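Local structure of putative glucose-6-phosphate 1-epimerase (Salmonella typhimurium, 2HTB) at residues T30-R35 against V46-V51; F150-R155 against I164-H169; F172-A177 against K296-A301; H179-V184 against F278-T283; R242-V247 against Q302-A307. The protein probably interconverts the alpha and beta anomers of glucose 6-phosphate and related hexose 6-phosphates, acting as a hexose-6-phosphate 1-epimerase of the galactose mutarotase superfamily. All blocks are in the same frame, centred on the assembly; numbering follows the deposited sequence.

Overall arrangement
Contacts 2 and 5 lie in the nine-stranded antiparallel sheet, which contact 3 reaches through strand 298-308; strands 162-169, 298-308 and 242-249 are neighbours in it, and contacts 3 and 5 use successive lengths of strand 298-308. Contact 4 lies in the facing eight-stranded sheet and holds the probable active-site pair His-179 and Glu-282; its centre is about 11 Å from that of contact 5, and Gln-302 reaches across to Thr-283. Contact 3 spans the two sheets and meets contact 4 where Leu-300 packs on Thr-283. Contacts 2 and 3, with centres about 8 Å apart, are joined by the Glu-167 to Arg-299 salt bridge. Contact 1, in the N-terminal sheet, stands about 24 Å from contact 4, centre to centre.

Contact 1 of 5, residues T30-R35 against V46-V51; sequences TPVLSR and VDHPQV
Val-32 packs against the backbone and CB of His-48, and this is the close side of the contact. Its CG1 lies 3.5 Å from His-48 CB and meets the imidazole at its edge, near the ring plane. The other branch, CG2, presses on the carbonyl of the preceding residue, 3.1 Å from Asp-47 O. The two side chains meet obliquely; with CG anti to the backbone N (chi1 168°) the His-48 ring leads away from the 30-35 segment. Next to them Leu-33 and Val-46 form a non-hydrogen-bonded pair and run side by side in the same direction, Leu-33 CD2 lying 3.5 Å from Val-46 CG2. A single backbone bond ties the segments, from Asp-47 N to Val-32 O (3.1 Å, 155° at the hydrogen). The outer side is looser: Val-32 CG2 comes only to 4.4 Å from Pro-49 CD, and Pro-49 is exposed. The partly exposed Asp-47 turns its carboxylate to Lys-52 instead of to the 30-35 segment. Strand 130-137 of the large sheet lies against the apolar side, where Val-130 touches Val-32, Val-46 and His-48, and Leu-132 touches Leu-33. The contact lies at the end of the hairpin 33-38/41-48 away from its turn, a hairpin that supplies the second and third strands of a five-stranded antiparallel meander near the N-terminus.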
# COMPACT_ATOMS: atom_id res chain seq x y z
N THR A 30 -2.99 -19.82 -14.58
CA THR A 30 -2.90 -21.03 -13.82
C THR A 30 -4.32 -21.18 -13.26
O THR A 30 -5.14 -20.28 -13.43
CB THR A 30 -1.97 -20.91 -12.57
OG1 THR A 30 -2.72 -20.30 -11.53
CG2 THR A 30 -0.74 -20.10 -12.82
N PRO A 31 -4.64 -22.31 -12.61
CA PRO A 31 -6.07 -22.51 -12.25
C PRO A 31 -6.52 -21.44 -11.32
O PRO A 31 -7.71 -21.20 -11.14
CB PRO A 31 -6.11 -23.89 -11.54
CG PRO A 31 -4.66 -24.21 -11.25
CD PRO A 31 -3.80 -23.48 -12.28
N VAL A 32 -5.56 -20.78 -10.72
CA VAL A 32 -5.91 -19.76 -9.73
C VAL A 32 -5.58 -18.33 -10.09
O VAL A 32 -6.07 -17.44 -9.45
CB VAL A 32 -5.35 -20.16 -8.41
CG1 VAL A 32 -4.89 -18.99 -7.64
CG2 VAL A 32 -6.40 -20.92 -7.66
N LEU A 33 -4.80 -18.11 -11.14
CA LEU A 33 -4.35 -16.77 -11.50
C LEU A 33 -4.81 -16.44 -12.87
O LEU A 33 -4.63 -17.29 -13.85
CB LEU A 33 -2.87 -16.67 -11.57
CG LEU A 33 -1.98 -16.42 -10.39
CD1 LEU A 33 -0.48 -16.72 -10.87
CD2 LEU A 33 -2.18 -14.97 -9.89
N SER A 34 -5.35 -15.22 -12.96
CA SER A 34 -5.79 -14.73 -14.22
C SER A 34 -5.54 -13.28 -14.38
O SER A 34 -5.23 -12.55 -13.46
CB SER A 34 -7.26 -15.00 -14.44
OG SER A 34 -7.98 -14.43 -13.36
N ARG A 35 -5.71 -12.88 -15.62
CA ARG A 35 -5.56 -11.57 -16.04
C ARG A 35 -6.84 -11.07 -16.65
O ARG A 35 -7.42 -11.73 -17.54
CB ARG A 35 -4.50 -11.50 -17.06
CG ARG A 35 -4.24 -10.11 -17.47
CD ARG A 35 -3.78 -10.20 -18.88
NE ARG A 35 -4.30 -9.08 -19.61
CZ ARG A 35 -4.21 -8.89 -20.92
NH1 ARG A 35 -3.61 -9.79 -21.73
NH2 ARG A 35 -4.74 -7.77 -21.40
N VAL A 46 -6.25 -13.06 -8.09
CA VAL A 46 -5.92 -14.27 -7.46
C VAL A 46 -7.22 -14.77 -6.86
O VAL A 46 -7.72 -14.18 -5.89
CB VAL A 46 -4.90 -13.95 -6.38
CG1 VAL A 46 -4.70 -15.16 -5.37
CG2 VAL A 46 -3.61 -13.57 -7.05
N ASP A 47 -7.77 -15.82 -7.44
CA ASP A 47 -8.97 -16.48 -6.89
C ASP A 47 -8.65 -17.87 -6.39
O ASP A 47 -8.69 -18.82 -7.17
CB ASP A 47 -10.08 -16.62 -7.94
CG ASP A 47 -11.38 -17.05 -7.31
OD1 ASP A 47 -11.33 -17.49 -6.14
OD2 ASP A 47 -12.47 -16.89 -7.95
N HIS A 48 -8.34 -18.00 -5.11
CA HIS A 48 -7.71 -19.20 -4.58
C HIS A 48 -8.41 -19.66 -3.28
O HIS A 48 -8.95 -18.83 -2.54
CB HIS A 48 -6.22 -18.90 -4.40
CG HIS A 48 -5.43 -19.92 -3.60
ND1 HIS A 48 -4.41 -20.68 -4.16
CD2 HIS A 48 -5.44 -20.21 -2.28
CE1 HIS A 48 -3.90 -21.47 -3.23
NE2 HIS A 48 -4.49 -21.19 -2.08
N PRO A 49 -8.37 -20.97 -2.97
CA PRO A 49 -9.24 -21.43 -1.88
C PRO A 49 -8.99 -20.75 -0.56
O PRO A 49 -9.92 -20.61 0.23
CB PRO A 49 -8.92 -22.92 -1.78
CG PRO A 49 -8.45 -23.31 -3.22
CD PRO A 49 -7.64 -22.07 -3.63
N GLN A 50 -7.74 -20.28 -0.34
CA GLN A 50 -7.38 -19.56 0.89
C GLN A 50 -7.47 -18.06 0.82
O GLN A 50 -7.47 -17.45 1.85
CB GLN A 50 -5.96 -19.94 1.37
CG GLN A 50 -5.82 -21.54 1.69
CD GLN A 50 -6.41 -21.83 3.07
OE1 GLN A 50 -6.81 -22.95 3.38
NE2 GLN A 50 -6.48 -20.76 3.94
N VAL A 51 -7.58 -17.46 -0.38
CA VAL A 51 -7.41 -16.01 -0.54
C VAL A 51 -8.05 -15.54 -1.84
O VAL A 51 -7.93 -16.23 -2.91
CB VAL A 51 -5.95 -15.60 -0.89
CG1 VAL A 51 -5.55 -14.29 -0.28
CG2 VAL A 51 -4.92 -16.72 -0.76

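Contact 2 of 5, residues F150-R155 against I164-H169; sequences FTLLAR and IELEAH
Arg-155 reaches Glu-167 because its chain, first sent out with CG beside the backbone N, bends sharply at chi3 (-97°), while Glu-167 rises straight from the strand with CG anti to its own N (chi1 -169°). The two side chains approach at a slant, and Arg-155 NH2 meets Glu-167 OE2 at 2.8 Å near the guanidinium plane, a salt bridge whose hydrogen bond is weak, bent at the hydrogen. The planes of the two groups are turned 58° apart. Glu-165 stands alongside Arg-155, its OE1 a long 3.9 Å from Arg-155 NE, and completes a salt-bridge network. The other oxygen of Glu-167, OE1, accepts from His-169 NE2 in a bond modelled very short, so its exact length is doubtful. Arg-299 also pairs with OE2, and the two arginines would probably favour an ionised Glu-167 and hold its carboxylate in place. Leu-153 runs alongside Glu-167, its CD1 3.8 Å from Glu-167 OE1. On the reverse side the contact is apolar: Leu-152 CD2 and Leu-166 CD2 meet at 3.3 Å, next to Ala-154 and Ala-168. Backbone bonds knit the two strands, among them His-169 N to Thr-151 O at 2.8 Å. This hairpin lies in the nine-stranded antiparallel sheet, with strand 130-137 beside 151-158, strand 298-308 beside 162-169, and Trp-96 and Trp-118 packed on the leucine side.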
# COMPACT_ATOMS: atom_id res chain seq x y z
N PHE A 150 17.83 1.75 -12.49
CA PHE A 150 17.40 0.89 -11.39
C PHE A 150 16.68 -0.35 -11.91
O PHE A 150 16.21 -0.39 -13.05
CB PHE A 150 16.43 1.67 -10.48
CG PHE A 150 15.12 1.96 -11.13
CD1 PHE A 150 14.94 3.17 -11.85
CD2 PHE A 150 14.05 1.04 -11.04
CE1 PHE A 150 13.68 3.48 -12.46
CE2 PHE A 150 12.77 1.33 -11.63
CZ PHE A 150 12.56 2.53 -12.37
N THR A 151 16.54 -1.32 -11.01
CA THR A 151 15.60 -2.45 -11.21
C THR A 151 14.88 -2.53 -9.89
O THR A 151 15.55 -2.64 -8.76
CB THR A 151 16.34 -3.75 -11.50
OG1 THR A 151 17.08 -3.59 -12.71
CG2 THR A 151 15.42 -4.88 -11.66
N LEU A 152 13.53 -2.42 -9.97
CA LEU A 152 12.70 -2.44 -8.74
C LEU A 152 11.92 -3.70 -8.73
O LEU A 152 11.32 -3.96 -9.79
CB LEU A 152 11.72 -1.30 -8.76
CG LEU A 152 11.36 -0.54 -7.52
CD1 LEU A 152 9.98 -0.01 -7.74
CD2 LEU A 152 11.37 -1.26 -6.24
N LEU A 153 11.94 -4.48 -7.65
CA LEU A 153 11.18 -5.72 -7.53
C LEU A 153 10.27 -5.66 -6.38
O LEU A 153 10.58 -5.14 -5.32
CB LEU A 153 12.04 -6.90 -7.29
CG LEU A 153 13.01 -7.20 -8.44
CD1 LEU A 153 14.22 -8.07 -8.04
CD2 LEU A 153 12.22 -7.80 -9.72
N ALA A 154 9.07 -6.18 -6.64
CA ALA A 154 8.00 -6.30 -5.65
C ALA A 154 7.46 -7.75 -5.58
O ALA A 154 6.99 -8.36 -6.57
CB ALA A 154 6.91 -5.37 -6.01
N ARG A 155 7.57 -8.32 -4.39
CA ARG A 155 7.23 -9.71 -4.19
C ARG A 155 6.13 -9.83 -3.16
O ARG A 155 6.21 -9.19 -2.08
CB ARG A 155 8.46 -10.49 -3.73
CG ARG A 155 9.37 -10.81 -4.92
CD ARG A 155 10.68 -11.62 -4.52
NE ARG A 155 11.89 -10.78 -4.33
CZ ARG A 155 13.02 -10.93 -5.04
NH1 ARG A 155 13.11 -11.88 -5.98
NH2 ARG A 155 14.05 -10.11 -4.80
N ILE A 164 4.48 -8.49 1.68
CA ILE A 164 4.81 -7.52 0.65
C ILE A 164 6.25 -7.06 0.91
O ILE A 164 6.55 -6.63 2.00
CB ILE A 164 3.89 -6.31 0.75
CG1 ILE A 164 2.44 -6.72 0.60
CG2 ILE A 164 4.21 -5.32 -0.31
CD1 ILE A 164 1.47 -5.69 1.15
N GLU A 165 7.06 -7.08 -0.13
CA GLU A 165 8.51 -7.00 -0.08
C GLU A 165 8.85 -6.26 -1.37
O GLU A 165 8.49 -6.68 -2.48
CB GLU A 165 9.08 -8.43 -0.16
CG GLU A 165 10.07 -8.87 0.90
CD GLU A 165 11.59 -8.96 0.42
OE1 GLU A 165 11.91 -9.73 -0.57
OE2 GLU A 165 12.43 -8.27 1.10
N LEU A 166 9.53 -5.13 -1.17
CA LEU A 166 10.00 -4.19 -2.20
C LEU A 166 11.53 -4.26 -2.17
O LEU A 166 12.09 -4.24 -1.07
CB LEU A 166 9.62 -2.81 -1.75
CG LEU A 166 9.14 -1.71 -2.68
CD1 LEU A 166 10.02 -0.55 -2.58
CD2 LEU A 166 8.92 -2.10 -4.16
N GLU A 167 12.18 -4.33 -3.32
CA GLU A 167 13.61 -4.39 -3.37
C GLU A 167 14.18 -3.56 -4.56
O GLU A 167 13.90 -3.86 -5.71
CB GLU A 167 13.98 -5.83 -3.59
CG GLU A 167 15.42 -6.16 -3.41
CD GLU A 167 15.73 -7.62 -3.76
OE1 GLU A 167 16.22 -7.88 -4.86
OE2 GLU A 167 15.48 -8.53 -2.97
N ALA A 168 14.97 -2.52 -4.26
CA ALA A 168 15.54 -1.64 -5.28
C ALA A 168 17.08 -1.85 -5.46
O ALA A 168 17.90 -1.79 -4.51
CB ALA A 168 15.23 -0.25 -4.93
N HIS A 169 17.44 -2.16 -6.70
CA HIS A 169 18.82 -2.36 -7.14
C HIS A 169 19.25 -1.14 -7.91
O HIS A 169 18.50 -0.62 -8.83
CB HIS A 169 18.87 -3.56 -8.09
CG HIS A 169 18.53 -4.85 -7.42
ND1 HIS A 169 19.49 -5.69 -6.90
CD2 HIS A 169 17.34 -5.40 -7.09
CE1 HIS A 169 18.90 -6.72 -6.31
NE2 HIS A 169 17.60 -6.55 -6.40

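Contact 3 of 5, residues F172-A177 against K296-A301; sequences FATTSA and KPSRLA
Leu-300 and Ala-177 make the closest touch, the leucine reaching over from its strand with CG anti to the backbone N (chi1 -158°) so that CD2 lands 3.6 Å from Ala-177 CA. The methyl rests on main chain here, since the CB of Ala-177 points away from the leucine. The same CD2 sits 3.9 Å from Ser-176 OG. Further along, Thr-174 and Ser-298 both point into the gap and face one another, but their hydroxyls remain apart: Thr-174 OG1 is 4.2 Å from Ser-298 OG. Two waters bridge the two hydroxyls. One lies 2.7 Å from Thr-174 OG1 and equally far from Ser-298 OG; the second binds the same two oxygens from slightly farther and adds a weak bond to Phe-172 O. The second water also lies in the plane of the Phe-172 ring at its edge, the edge that the ring presents to Ser-298 OG. The strands run nearly parallel, 13° apart, with axes 8.4 Å from each other. Such spacing belongs to facing sheets: 172-183 is paired with 278-286 and 289-292, whereas 298-308 lies between 162-169 and 242-249. The interface between the two layers of this sandwich is therefore mixed, apolar at Leu-300 and Ala-177 near Glu-282, a probable active-site residue, and water-bridged at Thr-174 and Ser-298, where buried hydroxyls are satisfied by waters and not by each other.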
# COMPACT_ATOMS: atom_id res chain seq x y z
N PHE A 172 21.91 4.64 -5.53
CA PHE A 172 21.19 5.86 -5.32
C PHE A 172 20.58 5.91 -3.93
O PHE A 172 20.38 4.87 -3.26
CB PHE A 172 20.02 5.92 -6.29
CG PHE A 172 19.30 4.62 -6.46
CD1 PHE A 172 18.63 4.04 -5.41
CD2 PHE A 172 19.30 3.99 -7.68
CE1 PHE A 172 17.94 2.83 -5.59
CE2 PHE A 172 18.64 2.74 -7.90
CZ PHE A 172 17.96 2.17 -6.90
N ALA A 173 20.20 7.12 -3.55
CA ALA A 173 19.28 7.32 -2.44
C ALA A 173 17.75 7.44 -2.82
O ALA A 173 17.40 8.16 -3.79
CB ALA A 173 19.68 8.53 -1.64
N THR A 174 16.89 6.80 -1.99
CA THR A 174 15.46 6.92 -2.17
C THR A 174 14.80 7.25 -0.88
O THR A 174 15.41 7.19 0.17
CB THR A 174 14.78 5.61 -2.70
OG1 THR A 174 14.88 4.54 -1.73
CG2 THR A 174 15.42 5.23 -3.96
N THR A 175 13.52 7.56 -0.96
CA THR A 175 12.71 7.67 0.20
C THR A 175 11.48 6.99 -0.26
O THR A 175 11.13 7.13 -1.42
CB THR A 175 12.59 9.15 0.52
OG1 THR A 175 13.07 9.37 1.86
CG2 THR A 175 11.30 9.66 0.31
N SER A 176 10.86 6.17 0.57
CA SER A 176 9.76 5.36 0.04
C SER A 176 8.76 4.94 1.10
O SER A 176 9.00 5.20 2.30
CB SER A 176 10.34 4.13 -0.61
OG SER A 176 11.18 3.42 0.29
N ALA A 177 7.63 4.33 0.68
CA ALA A 177 6.61 3.78 1.60
C ALA A 177 5.75 2.66 0.98
O ALA A 177 5.61 2.62 -0.23
CB ALA A 177 5.71 4.91 2.06
N LYS A 296 24.49 -3.86 -2.08
CA LYS A 296 23.34 -3.85 -1.15
C LYS A 296 22.03 -3.06 -1.52
O LYS A 296 21.83 -1.91 -1.06
CB LYS A 296 23.82 -3.61 0.30
N PRO A 297 21.10 -3.71 -2.23
CA PRO A 297 19.80 -3.09 -2.60
C PRO A 297 19.00 -2.63 -1.37
O PRO A 297 19.04 -3.29 -0.30
CB PRO A 297 19.00 -4.26 -3.25
CG PRO A 297 19.65 -5.55 -2.69
CD PRO A 297 21.15 -5.15 -2.60
N SER A 298 18.25 -1.52 -1.50
CA SER A 298 17.39 -1.07 -0.42
C SER A 298 16.08 -1.89 -0.44
O SER A 298 15.60 -2.26 -1.48
CB SER A 298 17.10 0.45 -0.58
OG SER A 298 16.61 0.70 -1.88
N ARG A 299 15.50 -2.06 0.73
CA ARG A 299 14.36 -2.95 0.94
C ARG A 299 13.31 -2.35 1.88
O ARG A 299 13.65 -1.57 2.77
CB ARG A 299 14.82 -4.31 1.47
CG ARG A 299 15.47 -5.22 0.44
CD ARG A 299 15.78 -6.62 1.12
NE ARG A 299 17.11 -7.18 0.87
CZ ARG A 299 17.38 -8.17 -0.01
NH1 ARG A 299 16.39 -8.72 -0.71
NH2 ARG A 299 18.63 -8.62 -0.17
N LEU A 300 12.04 -2.74 1.69
CA LEU A 300 11.01 -2.34 2.57
C LEU A 300 10.02 -3.47 2.55
O LEU A 300 9.70 -4.03 1.46
CB LEU A 300 10.35 -1.07 2.05
CG LEU A 300 9.57 -0.14 3.01
CD1 LEU A 300 10.48 0.49 4.13
CD2 LEU A 300 8.77 1.03 2.27
N ALA A 301 9.49 -3.83 3.72
CA ALA A 301 8.54 -4.90 3.73
C ALA A 301 7.46 -4.76 4.80
O ALA A 301 7.71 -4.22 5.86
CB ALA A 301 9.26 -6.25 3.84
O HOH W 1 17.48 3.44 -2.18
O HOH W 2 14.24 1.94 -2.05

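Contact 4 of 5, residues H179-V184 against F278-T283; sequences HSYFNV and FVCVET
His-179 and Glu-282, the inferred catalytic pair, lie side by side with the carboxylate stacked on the imidazole, the two planes 29° apart. Glu-282 OE2 sits over the centre of the ring, 3.2 Å from His-179 NE2, and Glu-282 OE1 is 3.3 Å from His-179 CD2; the approach is over the face, so no hydrogen bond forms. Cys-280 stands next to them: SG touches the imidazole edge at His-179 CE1 (3.6 Å) and rests over the face of Tyr-181, 13° off the ring normal. Tyr-181 OH in turn bonds Arg-89, so Cys-280 and Tyr-181 link the inferred catalytic pair to a residue that probably binds substrate. Phe-278 packs beside Tyr-181, its CE1 3.4 Å from Tyr-181 CD2, with the two rings inclined obliquely. Behind them the backbones pair antiparallel, with Phe-182 N bonded to Val-279 O (2.9 Å), and Phe-182 turns to the other side, its CE1 4.0 Å from Val-281 CB. Trp-257 and His-110 set their rings against His-179. Strand 278-286 is held between 172-183 and 253-258, while Phe-182 packs on Ile-304 and Gln-302 of strand 298-308 in the facing sheet.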
# COMPACT_ATOMS: atom_id res chain seq x y z
N HIS A 179 2.06 2.16 1.04
CA HIS A 179 1.06 3.08 1.55
C HIS A 179 -0.30 2.40 1.83
O HIS A 179 -1.36 2.82 1.32
CB HIS A 179 1.00 4.26 0.59
CG HIS A 179 0.21 5.44 1.06
ND1 HIS A 179 -1.08 5.35 1.55
CD2 HIS A 179 0.47 6.77 0.96
CE1 HIS A 179 -1.57 6.55 1.76
NE2 HIS A 179 -0.64 7.43 1.42
N SER A 180 -0.28 1.42 2.72
CA SER A 180 -1.43 0.52 2.86
C SER A 180 -2.75 1.11 3.30
O SER A 180 -2.78 1.75 4.35
CB SER A 180 -1.10 -0.56 3.84
OG SER A 180 -0.05 -1.37 3.34
N TYR A 181 -3.84 0.84 2.58
CA TYR A 181 -5.15 1.28 3.01
C TYR A 181 -5.92 0.11 3.63
O TYR A 181 -6.37 -0.84 2.92
CB TYR A 181 -6.01 1.78 1.83
CG TYR A 181 -5.59 3.06 1.23
CD1 TYR A 181 -4.44 3.13 0.42
CD2 TYR A 181 -6.34 4.21 1.47
CE1 TYR A 181 -4.03 4.35 -0.13
CE2 TYR A 181 -5.97 5.44 0.95
CZ TYR A 181 -4.84 5.54 0.15
OH TYR A 181 -4.48 6.77 -0.39
N PHE A 182 -6.16 0.18 4.92
CA PHE A 182 -6.87 -0.92 5.57
C PHE A 182 -8.34 -0.66 5.75
O PHE A 182 -8.70 0.41 6.21
CB PHE A 182 -6.21 -1.25 6.92
CG PHE A 182 -4.84 -1.80 6.76
CD1 PHE A 182 -3.72 -0.96 6.84
CD2 PHE A 182 -4.66 -3.17 6.51
CE1 PHE A 182 -2.42 -1.48 6.72
CE2 PHE A 182 -3.36 -3.72 6.34
CZ PHE A 182 -2.23 -2.86 6.42
N ASN A 183 -9.14 -1.68 5.44
CA ASN A 183 -10.59 -1.67 5.50
C ASN A 183 -10.97 -1.76 6.92
O ASN A 183 -10.50 -2.62 7.68
CB ASN A 183 -11.18 -2.86 4.78
CG ASN A 183 -12.69 -2.77 4.61
OD1 ASN A 183 -13.22 -1.70 4.43
ND2 ASN A 183 -13.38 -3.90 4.62
N VAL A 184 -11.87 -0.88 7.29
CA VAL A 184 -12.20 -0.71 8.66
C VAL A 184 -13.70 -0.38 8.70
O VAL A 184 -14.28 0.21 7.76
CB VAL A 184 -11.22 0.33 9.16
CG1 VAL A 184 -11.87 1.57 9.71
CG2 VAL A 184 -10.17 -0.31 10.04
N PHE A 278 -11.67 3.65 6.10
CA PHE A 278 -10.27 3.26 6.11
C PHE A 278 -9.33 4.05 7.02
O PHE A 278 -9.67 5.14 7.50
CB PHE A 278 -9.65 3.16 4.74
CG PHE A 278 -9.26 4.47 4.17
CD1 PHE A 278 -7.99 5.01 4.42
CD2 PHE A 278 -10.15 5.19 3.36
CE1 PHE A 278 -7.64 6.28 3.90
CE2 PHE A 278 -9.79 6.44 2.84
CZ PHE A 278 -8.52 6.99 3.10
N VAL A 279 -8.19 3.42 7.32
CA VAL A 279 -7.06 4.03 7.96
C VAL A 279 -5.79 3.52 7.17
O VAL A 279 -5.70 2.33 6.75
CB VAL A 279 -7.04 3.74 9.49
CG1 VAL A 279 -6.78 2.33 9.82
CG2 VAL A 279 -6.03 4.69 10.24
N CYS A 280 -4.88 4.43 6.86
CA CYS A 280 -3.61 3.95 6.29
C CYS A 280 -2.61 3.76 7.44
O CYS A 280 -2.42 4.67 8.30
CB CYS A 280 -3.10 4.95 5.30
SG CYS A 280 -4.01 4.95 3.81
N VAL A 281 -2.03 2.55 7.52
CA VAL A 281 -0.92 2.34 8.40
C VAL A 281 0.21 1.96 7.47
O VAL A 281 0.22 0.88 6.87
CB VAL A 281 -1.25 1.25 9.41
CG1 VAL A 281 -0.10 0.97 10.26
CG2 VAL A 281 -2.37 1.78 10.29
N GLU A 282 1.14 2.89 7.28
CA GLU A 282 2.14 2.75 6.21
C GLU A 282 3.51 2.34 6.70
O GLU A 282 3.97 2.82 7.75
CB GLU A 282 2.24 4.04 5.46
CG GLU A 282 0.92 4.75 5.30
CD GLU A 282 1.02 6.03 4.49
OE1 GLU A 282 2.03 6.28 3.85
OE2 GLU A 282 0.10 6.83 4.49
N THR A 283 4.16 1.43 5.97
CA THR A 283 5.55 1.09 6.22
C THR A 283 6.43 2.00 5.41
O THR A 283 6.43 1.96 4.20
CB THR A 283 5.89 -0.35 5.79
OG1 THR A 283 4.97 -1.27 6.42
CG2 THR A 283 7.32 -0.66 6.27

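Contact 5 of 5, residues R242-V247 against Q302-A307; sequences RTIDVV and QTICVA
Asp-245 N gives Cys-305 O one of the shortest bonds between these strands, 2.7 Å, and Thr-303 N matches it at Val-247 O (2.7 Å, 163° at the hydrogen). Six such backbone bonds join 242-247 to 302-307 in unbroken antiparallel register. On the inner side Ile-244 lies alongside both neighbours, CG2 3.8 Å from Ile-304 CG2 and CG1 3.9 Å from Val-306 CG1. Val-246 CG1 crosses the Gln-302 amide at 3.5 Å from CD; that amide, carried inward on an extended chain, bonds Thr-283 through OE1 and, weakly, Ser-180 through NE2. Arg-242 stretches past Val-306, CD 3.9 Å from CG1, to reach the carbonyls of Asn-183, Glu-71 and Glu-72. Asp-245 and Cys-305 share the other, partly exposed side, CB to CB 3.9 Å. Strand 232-237 flanks 242-249, strand 162-169 flanks 298-308, and Phe-182 from strand 172-183 packs against Val-246 and Ile-304 between the two sheets.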
# COMPACT_ATOMS: atom_id res chain seq x y z
N ARG A 242 -12.42 -6.91 15.00
CA ARG A 242 -11.22 -7.54 14.56
C ARG A 242 -10.05 -6.68 14.78
O ARG A 242 -10.20 -5.45 14.91
CB ARG A 242 -11.26 -7.87 13.09
CG ARG A 242 -11.41 -6.75 12.13
CD ARG A 242 -11.29 -7.34 10.68
NE ARG A 242 -11.05 -6.29 9.72
CZ ARG A 242 -11.13 -6.45 8.41
NH1 ARG A 242 -11.50 -7.64 7.93
NH2 ARG A 242 -10.92 -5.38 7.61
N THR A 243 -8.90 -7.35 14.85
CA THR A 243 -7.68 -6.66 14.82
C THR A 243 -6.91 -7.03 13.57
O THR A 243 -7.02 -8.19 12.98
CB THR A 243 -6.85 -6.90 16.05
OG1 THR A 243 -6.35 -8.23 16.01
CG2 THR A 243 -7.67 -6.73 17.29
N ILE A 244 -6.17 -6.01 13.10
CA ILE A 244 -5.30 -6.23 11.95
C ILE A 244 -3.91 -5.93 12.35
O ILE A 244 -3.58 -4.80 12.78
CB ILE A 244 -5.63 -5.38 10.74
CG1 ILE A 244 -6.94 -5.78 10.12
CG2 ILE A 244 -4.48 -5.51 9.74
CD1 ILE A 244 -7.58 -4.50 9.35
N ASP A 245 -3.09 -6.97 12.24
CA ASP A 245 -1.68 -6.82 12.59
C ASP A 245 -0.83 -6.31 11.42
O ASP A 245 -0.82 -6.87 10.30
CB ASP A 245 -1.17 -8.17 13.05
CG ASP A 245 -1.40 -8.39 14.50
OD1 ASP A 245 -2.26 -7.75 15.10
OD2 ASP A 245 -0.68 -9.23 15.08
N VAL A 246 -0.07 -5.27 11.65
CA VAL A 246 0.82 -4.84 10.58
C VAL A 246 2.26 -4.81 11.01
O VAL A 246 2.63 -4.01 11.88
CB VAL A 246 0.43 -3.45 9.94
CG1 VAL A 246 1.11 -3.30 8.58
CG2 VAL A 246 -1.10 -3.31 9.80
N VAL A 247 3.08 -5.67 10.39
CA VAL A 247 4.48 -5.87 10.79
C VAL A 247 5.36 -5.25 9.77
O VAL A 247 5.28 -5.62 8.57
CB VAL A 247 4.86 -7.35 10.89
CG1 VAL A 247 6.35 -7.55 11.26
CG2 VAL A 247 4.01 -8.04 11.90
N GLN A 302 6.26 -5.28 4.49
CA GLN A 302 5.14 -5.22 5.41
C GLN A 302 4.40 -6.59 5.39
O GLN A 302 4.16 -7.19 4.30
CB GLN A 302 4.25 -4.05 5.07
CG GLN A 302 2.92 -4.19 5.52
CD GLN A 302 2.01 -3.00 5.26
OE1 GLN A 302 2.35 -1.85 5.56
NE2 GLN A 302 0.80 -3.30 4.82
N THR A 303 4.11 -7.09 6.59
CA THR A 303 3.40 -8.37 6.73
C THR A 303 2.09 -8.09 7.39
O THR A 303 2.10 -7.41 8.42
CB THR A 303 4.14 -9.38 7.69
OG1 THR A 303 5.37 -9.72 7.10
CG2 THR A 303 3.33 -10.69 7.80
N ILE A 304 0.99 -8.63 6.86
CA ILE A 304 -0.35 -8.34 7.43
C ILE A 304 -1.04 -9.60 7.84
O ILE A 304 -1.05 -10.51 7.03
CB ILE A 304 -1.29 -7.68 6.37
CG1 ILE A 304 -0.61 -6.48 5.72
CG2 ILE A 304 -2.65 -7.35 7.00
CD1 ILE A 304 -1.29 -5.88 4.52
N CYS A 305 -1.60 -9.63 9.05
CA CYS A 305 -2.51 -10.67 9.58
C CYS A 305 -3.79 -10.07 10.09
O CYS A 305 -3.79 -8.97 10.61
CB CYS A 305 -1.89 -11.34 10.83
SG CYS A 305 -0.25 -11.90 10.55
N VAL A 306 -4.84 -10.87 10.11
CA VAL A 306 -6.14 -10.52 10.65
C VAL A 306 -6.62 -11.58 11.67
O VAL A 306 -6.41 -12.77 11.51
CB VAL A 306 -7.31 -10.64 9.61
CG1 VAL A 306 -8.16 -9.45 9.67
CG2 VAL A 306 -6.87 -10.86 8.27
N ALA A 307 -7.37 -11.14 12.66
CA ALA A 307 -7.99 -12.07 13.59
C ALA A 307 -9.28 -11.42 14.10
O ALA A 307 -9.26 -10.28 14.56
CB ALA A 307 -7.03 -12.44 14.72